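Local coordinates for EST1E (Clostridium proteoclasticum, PDB 2WTM), which probably hydrolyses ester bonds, including those of ferulic acid, as a promiscuous feruloyl esterase of the alpha/beta-hydrolase fold, at residues Glu75-Leu79 and Phe80-Thr84; Gly225-His228 and Cys229-His233. All coordinates share one frame; numbering follows the deposited sequence.

Interaction 1: residues Glu75-Leu79 and Phe80-Thr84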
ATOM      1  N   GLU A  75       6.496  -7.050 -13.699  1.00 11.02           N
ATOM      2  CA  GLU A  75       5.049  -7.080 -13.879  1.00 10.12           C
ATOM      3  C   GLU A  75       4.287  -7.094 -12.567  1.00  9.19           C
ATOM      4  O   GLU A  75       3.101  -6.751 -12.577  1.00 10.95           O
ATOM      5  CB  GLU A  75       4.623  -8.289 -14.736  1.00  9.11           C
ATOM      6  CG  GLU A  75       4.828  -9.624 -14.107  1.00 12.84           C
ATOM      7  CD  GLU A  75       4.854 -10.769 -15.131  1.00 17.76           C
ATOM      8  OE1 GLU A  75       5.818 -10.865 -15.919  1.00 19.92           O
ATOM      9  OE2 GLU A  75       3.905 -11.565 -15.120  1.00 23.87           O
ATOM     10  N   ASP A  76       4.921  -7.561 -11.516  1.00 10.33           N
ATOM     11  CA  ASP A  76       4.216  -7.724 -10.229  1.00  9.85           C
ATOM     12  C   ASP A  76       4.488  -6.528  -9.321  1.00  9.52           C
ATOM     13  O   ASP A  76       4.123  -6.562  -8.141  1.00  9.62           O
ATOM     14  CB  ASP A  76       4.744  -8.975  -9.557  1.00 11.10           C
ATOM     15  CG  ASP A  76       4.271 -10.225 -10.246  1.00 12.34           C
ATOM     16  OD1 ASP A  76       3.112 -10.279 -10.614  1.00 14.87           O
ATOM     17  OD2 ASP A  76       5.070 -11.166 -10.425  1.00 13.40           O
ATOM     18  N   HIS A  77       5.207  -5.520  -9.785  1.00  9.11           N
ATOM     19  CA  HIS A  77       5.468  -4.333  -8.894  1.00  8.14           C
ATOM     20  C   HIS A  77       4.261  -3.462  -8.826  1.00  8.36           C
ATOM     21  O   HIS A  77       3.464  -3.406  -9.744  1.00 10.42           O
ATOM     22  CB  HIS A  77       6.686  -3.556  -9.346  1.00  9.46           C
ATOM     23  CG  HIS A  77       6.456  -2.357 -10.214  1.00  9.72           C
ATOM     24  ND1 HIS A  77       6.436  -2.421 -11.591  1.00 10.18           N
ATOM     25  CD2 HIS A  77       6.353  -1.041  -9.898  1.00  9.85           C
ATOM     26  CE1 HIS A  77       6.322  -1.182 -12.084  1.00 10.42           C
ATOM     27  NE2 HIS A  77       6.254  -0.323 -11.073  1.00  9.68           N
ATOM     28  N   THR A  78       4.084  -2.760  -7.671  1.00  7.78           N
ATOM     29  CA  THR A  78       3.028  -1.797  -7.489  1.00  6.35           C
ATOM     30  C   THR A  78       3.668  -0.725  -6.582  1.00  8.22           C
ATOM     31  O   THR A  78       4.705  -0.894  -5.912  1.00  8.02           O
ATOM     32  CB  THR A  78       1.788  -2.327  -6.749  1.00  8.46           C
ATOM     33  OG1 THR A  78       2.085  -2.508  -5.357  1.00  7.48           O
ATOM     34  CG2 THR A  78       1.232  -3.635  -7.360  1.00  7.40           C
ATOM     35  N   LEU A  79       2.987   0.373  -6.451  1.00  8.21           N
ATOM     36  CA  LEU A  79       3.427   1.454  -5.544  1.00  8.63           C
ATOM     37  C   LEU A  79       3.369   1.027  -4.078  1.00  9.52           C
ATOM     38  O   LEU A  79       4.118   1.561  -3.249  1.00  8.25           O
ATOM     39  CB  LEU A  79       2.595   2.741  -5.742  1.00  8.96           C
ATOM     40  CG  LEU A  79       2.981   3.462  -7.037  1.00  9.49           C
ATOM     41  CD1 LEU A  79       1.923   4.526  -7.390  1.00 11.65           C
ATOM     42  CD2 LEU A  79       4.313   4.046  -6.978  1.00 11.68           C
ATOM     43  N   PHE A  80       2.436   0.138  -3.703  1.00  8.95           N
ATOM     44  CA  PHE A  80       2.420  -0.361  -2.284  1.00  7.91           C
ATOM     45  C   PHE A  80       3.738  -1.153  -2.056  1.00  7.95           C
ATOM     46  O   PHE A  80       4.359  -1.022  -1.015  1.00  8.29           O
ATOM     47  CB  PHE A  80       1.261  -1.258  -2.014  1.00  9.80           C
ATOM     48  CG  PHE A  80      -0.037  -0.562  -1.750  1.00  8.82           C
ATOM     49  CD1 PHE A  80      -0.206   0.788  -1.790  1.00  8.40           C
ATOM     50  CD2 PHE A  80      -1.160  -1.367  -1.519  1.00 11.27           C
ATOM     51  CE1 PHE A  80      -1.482   1.360  -1.574  1.00  9.23           C
ATOM     52  CE2 PHE A  80      -2.393  -0.809  -1.296  1.00 12.66           C
ATOM     53  CZ  PHE A  80      -2.549   0.545  -1.344  1.00 11.08           C
ATOM     54  N   LYS A  81       4.114  -2.011  -3.019  1.00  8.23           N
ATOM     55  CA  LYS A  81       5.401  -2.717  -2.845  1.00  8.31           C
ATOM     56  C   LYS A  81       6.578  -1.769  -2.738  1.00  8.25           C
ATOM     57  O   LYS A  81       7.442  -1.953  -1.853  1.00  8.01           O
ATOM     58  CB  LYS A  81       5.606  -3.734  -3.955  1.00  8.42           C
ATOM     59  CG  LYS A  81       4.518  -4.807  -3.932  1.00  8.79           C
ATOM     60  CD  LYS A  81       4.765  -5.962  -4.922  1.00  9.67           C
ATOM     61  CE  LYS A  81       3.545  -6.932  -5.053  1.00  9.92           C
ATOM     62  NZ  LYS A  81       3.918  -8.162  -5.848  1.00 12.63           N
ATOM     63  N   TRP A  82       6.655  -0.792  -3.645  1.00  9.05           N
ATOM     64  CA  TRP A  82       7.690   0.194  -3.567  1.00  9.13           C
ATOM     65  C   TRP A  82       7.694   0.949  -2.237  1.00  8.23           C
ATOM     66  O   TRP A  82       8.765   1.208  -1.650  1.00  7.94           O
ATOM     67  CB  TRP A  82       7.612   1.204  -4.745  1.00  8.01           C
ATOM     68  CG  TRP A  82       8.186   0.658  -6.015  1.00  7.75           C
ATOM     69  CD1 TRP A  82       8.268  -0.651  -6.445  1.00  7.50           C
ATOM     70  CD2 TRP A  82       8.827   1.468  -7.040  1.00  8.69           C
ATOM     71  NE1 TRP A  82       8.936  -0.683  -7.699  1.00  8.25           N
ATOM     72  CE2 TRP A  82       9.308   0.596  -8.040  1.00  8.82           C
ATOM     73  CE3 TRP A  82       9.103   2.835  -7.141  1.00  9.87           C
ATOM     74  CZ2 TRP A  82      10.023   1.096  -9.152  1.00 10.44           C
ATOM     75  CZ3 TRP A  82       9.823   3.310  -8.179  1.00  9.68           C
ATOM     76  CH2 TRP A  82      10.267   2.462  -9.186  1.00  7.52           C
ATOM     77  N   LEU A  83       6.532   1.313  -1.715  1.00  9.34           N
ATOM     78  CA  LEU A  83       6.525   2.106  -0.453  1.00  8.65           C
ATOM     79  C   LEU A  83       7.031   1.154   0.673  1.00  9.60           C
ATOM     80  O   LEU A  83       7.836   1.536   1.544  1.00  8.91           O
ATOM     81  CB  LEU A  83       5.140   2.651  -0.146  1.00  9.53           C
ATOM     82  CG  LEU A  83       4.853   3.768  -1.094  1.00  8.80           C
ATOM     83  CD1 LEU A  83       3.465   4.128  -0.907  1.00 10.38           C
ATOM     84  CD2 LEU A  83       5.790   4.958  -0.877  1.00  9.21           C
ATOM     85  N   THR A  84       6.610  -0.105   0.653  1.00  8.10           N
ATOM     86  CA  THR A  84       7.145  -1.157   1.606  1.00  8.51           C
ATOM     87  C   THR A  84       8.665  -1.208   1.558  1.00  9.95           C
ATOM     88  O   THR A  84       9.348  -1.208   2.569  1.00 10.28           O
ATOM     89  CB  THR A  84       6.414  -2.487   1.417  1.00  9.99           C
ATOM     90  OG1 THR A  84       5.001  -2.280   1.719  1.00  9.42           O
ATOM     91  CG2 THR A  84       6.976  -3.544   2.298  1.00 10.18           C
TER
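Lys-81 reaches back over the first turn of helix 79-93 to Thr-78 and Asp-76. Lys-81 CB sits 3.6 Å from Thr-78 O, and Lys-81 CG passes at the same distance from Thr-78 OG1. Beyond CG the chain is fully extended, which lays CD and CE against the carbonyl oxygen of Asp-76 and brings Lys-81 NZ to a 2.8 Å hydrogen bond with that Asp-76 O, the donor tilted 22° from the carbonyl plane. The same ammonium forms a salt bridge to Asp-9 of the second subunit, while Asp-76 OD1 forms a salt bridge with Lys-169. Thr-78 is the N-cap: with chi1 at 72°, Thr-78 OG1 lies between its own backbone N and carbonyl carbon and accepts an almost straight bond from Lys-81 N at 3.1 Å. Thr-78 O then takes Trp-82 N at 3.0 Å, the first bond of the helix. On another side of the turn His-77 CD2 approaches Trp-82 NE1 to 3.4 Å, the ring planes inclined at 32°, while that NE1 donates to Tyr-65 O. One uncharged side-chain cap thus joins the main-chain bonds at the helix start, and the lysine charge, shared between the Asp-76 carbonyl and a partner subunit's carboxylate, links the cap to the dimer interface.

Interaction 2: residues Gly225-His228 and Cys229-His233. With PO4 (phosphate ion), chain E.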
ATOM      1  N   GLY A 225      13.656  23.933 -21.543  1.00 18.41           N
ATOM      2  CA  GLY A 225      13.830  23.194 -22.742  1.00 18.41           C
ATOM      3  C   GLY A 225      14.151  21.739 -22.607  1.00 18.64           C
ATOM      4  O   GLY A 225      14.239  21.015 -23.596  1.00 20.42           O
ATOM      5  N   ASP A 226      14.244  21.273 -21.353  1.00 19.59           N
ATOM      6  CA  ASP A 226      14.810  19.952 -21.107  1.00 17.12           C
ATOM      7  C   ASP A 226      13.761  18.835 -20.966  1.00 17.27           C
ATOM      8  O   ASP A 226      12.566  19.102 -20.751  1.00 16.66           O
ATOM      9  CB  ASP A 226      15.741  19.979 -19.938  1.00 18.00           C
ATOM     10  CG  ASP A 226      16.930  19.055 -20.132  1.00 16.91           C
ATOM     11  OD1 ASP A 226      16.927  18.222 -21.069  1.00 18.43           O
ATOM     12  OD2 ASP A 226      17.827  19.159 -19.306  1.00 19.70           O
ATOM     13  N   THR A 227      14.262  17.619 -21.129  1.00 16.93           N
ATOM     14  CA  THR A 227      13.485  16.422 -21.283  1.00 17.20           C
ATOM     15  C   THR A 227      13.294  15.732 -19.903  1.00 16.06           C
ATOM     16  O   THR A 227      13.743  16.185 -18.848  1.00 15.73           O
ATOM     17  CB  THR A 227      14.191  15.488 -22.266  1.00 17.83           C
ATOM     18  OG1 THR A 227      15.428  15.034 -21.714  1.00 18.68           O
ATOM     19  CG2 THR A 227      14.518  16.256 -23.586  1.00 21.23           C
ATOM     20  N   HIS A 228      12.592  14.641 -19.970  1.00 15.47           N
ATOM     21  CA  HIS A 228      12.274  13.873 -18.748  1.00 15.26           C
ATOM     22  C   HIS A 228      13.503  13.453 -17.959  1.00 15.54           C
ATOM     23  O   HIS A 228      13.460  13.467 -16.730  1.00 15.92           O
ATOM     24  CB  HIS A 228      11.461  12.652 -19.136  1.00 15.66           C
ATOM     25  CG  HIS A 228      10.890  11.902 -17.974  1.00 16.45           C
ATOM     26  ND1 HIS A 228      10.197  12.511 -16.953  1.00 17.30           N
ATOM     27  CD2 HIS A 228      10.921  10.572 -17.678  1.00 17.91           C
ATOM     28  CE1 HIS A 228       9.840  11.591 -16.063  1.00 16.58           C
ATOM     29  NE2 HIS A 228      10.275  10.415 -16.474  1.00 17.52           N
ATOM     30  N   CYS A 229      14.546  13.011 -18.658  1.00 17.22           N
ATOM     31  CA  CYS A 229      15.804  12.591 -18.004  1.00 16.76           C
ATOM     32  C   CYS A 229      16.939  13.571 -18.198  1.00 17.88           C
ATOM     33  O   CYS A 229      18.126  13.216 -18.033  1.00 18.38           O
ATOM     34  CB  CYS A 229      16.252  11.212 -18.466  1.00 18.53           C
ATOM     35  SG  CYS A 229      15.155   9.849 -18.073  1.00 21.90           S
ATOM     36  N   TYR A 230      16.589  14.805 -18.542  1.00 17.59           N
ATOM     37  CA  TYR A 230      17.561  15.891 -18.617  1.00 18.95           C
ATOM     38  C   TYR A 230      18.676  15.641 -19.660  1.00 20.45           C
ATOM     39  O   TYR A 230      19.889  15.689 -19.361  1.00 19.90           O
ATOM     40  CB  TYR A 230      18.104  16.235 -17.224  1.00 18.44           C
ATOM     41  CG  TYR A 230      17.108  16.019 -16.113  1.00 15.88           C
ATOM     42  CD1 TYR A 230      15.945  16.783 -16.039  1.00 16.95           C
ATOM     43  CD2 TYR A 230      17.302  15.066 -15.143  1.00 17.04           C
ATOM     44  CE1 TYR A 230      15.052  16.626 -14.988  1.00 17.70           C
ATOM     45  CE2 TYR A 230      16.404  14.905 -14.097  1.00 16.78           C
ATOM     46  CZ  TYR A 230      15.277  15.653 -14.056  1.00 16.75           C
ATOM     47  OH  TYR A 230      14.321  15.555 -13.053  1.00 16.39           O
ATOM     48  N   ASP A 231      18.245  15.385 -20.878  1.00 21.94           N
ATOM     49  CA  ASP A 231      19.178  15.035 -21.970  1.00 23.07           C
ATOM     50  C   ASP A 231      20.048  16.265 -22.254  1.00 23.74           C
ATOM     51  O   ASP A 231      21.239  16.117 -22.568  1.00 24.73           O
ATOM     52  CB  ASP A 231      18.437  14.655 -23.228  1.00 24.09           C
ATOM     53  CG  ASP A 231      17.656  13.379 -23.118  1.00 27.35           C
ATOM     54  OD1 ASP A 231      17.937  12.536 -22.268  1.00 31.87           O
ATOM     55  OD2 ASP A 231      16.789  13.183 -23.986  1.00 34.77           O
ATOM     56  N   HIS A 232      19.484  17.471 -22.140  1.00 22.94           N
ATOM     57  CA  HIS A 232      20.230  18.686 -22.524  1.00 23.04           C
ATOM     58  C   HIS A 232      21.008  19.375 -21.426  1.00 23.44           C
ATOM     59  O   HIS A 232      22.084  19.972 -21.668  1.00 23.55           O
ATOM     60  CB  HIS A 232      19.304  19.752 -23.131  1.00 23.85           C
ATOM     61  CG  HIS A 232      18.320  19.217 -24.120  1.00 22.83           C
ATOM     62  ND1 HIS A 232      17.028  19.699 -24.196  1.00 27.14           N
ATOM     63  CD2 HIS A 232      18.424  18.260 -25.072  1.00 24.75           C
ATOM     64  CE1 HIS A 232      16.379  19.055 -25.146  1.00 26.46           C
ATOM     65  NE2 HIS A 232      17.196  18.165 -25.682  1.00 26.27           N
ATOM     66  N   HIS A 233      20.464  19.370 -20.203  1.00 22.31           N
ATOM     67  CA  HIS A 233      21.033  20.180 -19.134  1.00 21.78           C
ATOM     68  C   HIS A 233      21.048  19.530 -17.774  1.00 21.21           C
ATOM     69  O   HIS A 233      20.677  20.172 -16.771  1.00 19.30           O
ATOM     70  CB  HIS A 233      20.295  21.484 -19.068  1.00 24.13           C
ATOM     71  CG  HIS A 233      20.668  22.384 -20.181  1.00 26.22           C
ATOM     72  ND1 HIS A 233      21.949  22.899 -20.302  1.00 30.02           N
ATOM     73  CD2 HIS A 233      19.967  22.814 -21.249  1.00 29.76           C
ATOM     74  CE1 HIS A 233      21.997  23.643 -21.400  1.00 31.47           C
ATOM     75  NE2 HIS A 233      20.810  23.599 -21.993  1.00 30.85           N
TER
HETATM   76  P   PO4 E1249       9.815   6.769 -15.185  1.00 27.61           P
HETATM   77  O1  PO4 E1249      11.340   6.792 -15.178  1.00 29.77           O
HETATM   78  O2  PO4 E1249       9.543   5.647 -16.160  1.00 27.00           O
HETATM   79  O3  PO4 E1249       9.275   8.017 -15.869  1.00 29.06           O
HETATM   80  O4  PO4 E1249       9.146   6.628 -13.788  1.00 15.24           O
HETATM   81  O   HOH W   1      14.414  12.188 -21.673  1.00 23.95           O
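Asp-226 OD1 is gripped by two backbone N-H groups that reach it from opposite faces of the carboxylate: Thr-227 N at 2.7 Å, and His-232 N at 2.9 Å on the syn side. The other oxygen, Asp-226 OD2, takes His-233 N at 2.8 Å, from well above the carboxylate plane. One carboxylate therefore ties together both ends of the loop that follows strand 218-223, an edge strand of the alpha/beta-hydrolase sheet, and leads into helix 234-249, with His-233 at its N-cap position. So close to a helix start, the negative charge is probably stabilised.

Within the loop a type I beta turn runs from Thr-227 to Tyr-230, closed by Tyr-230 N to Thr-227 O. The Thr-227 side chain spans the turn: chi1 of 66° puts Thr-227 OG1 where Asp-231 N, just past it, can donate in a nearly straight bond at 3.0 Å, and a water joins the same OG1 to Cys-229 N. Thr-227 CG2 touches His-232 CE1, the two side chains crossing at about a right angle, while His-232 ND1 makes only a weak bond to Gly-225 O. Tyr-230 presents one ring face to His-228 O and sends its hydroxyl to Ser-132.

The turn carries His-228, which with Ser-108 and Asp-200 has the geometry of a Ser-His-Asp catalytic triad, consistent with an esterase of this fold. Its ND1 bonds to Asp-200. With chi1 at -171°, CG lies anti to the backbone N, and NE2 donates to a phosphate ion, probably from the crystallisation liquor, that also bonds Ser-108 OG and the backbone N of Phe-36 and Gln-109. The His-228 NE2 to phosphate O3 distance is 2.7 Å, with O3 lying near the ring plane at the imidazole edge.

How the interactions relate
The two contacts lie on opposite sides of the chain's centre, their own centres about 27 Å apart and their nearest atoms about 11 Å. Interaction 1 is largely buried between helix 109-120, the segment around helix 171-176 and the second subunit; interaction 2 is only partly buried and no other protein chain touches it. Each leads into a helix, 79-93 in one case and 234-249 in the other, but a threonine hydroxyl caps the first whereas a carboxylate gathers backbone N-H groups ahead of the second. Both approach the probable nucleophile elbow around Ser-108: Trp-82 packs there from interaction 1, and the imidazole of His-228 arrives from interaction 2.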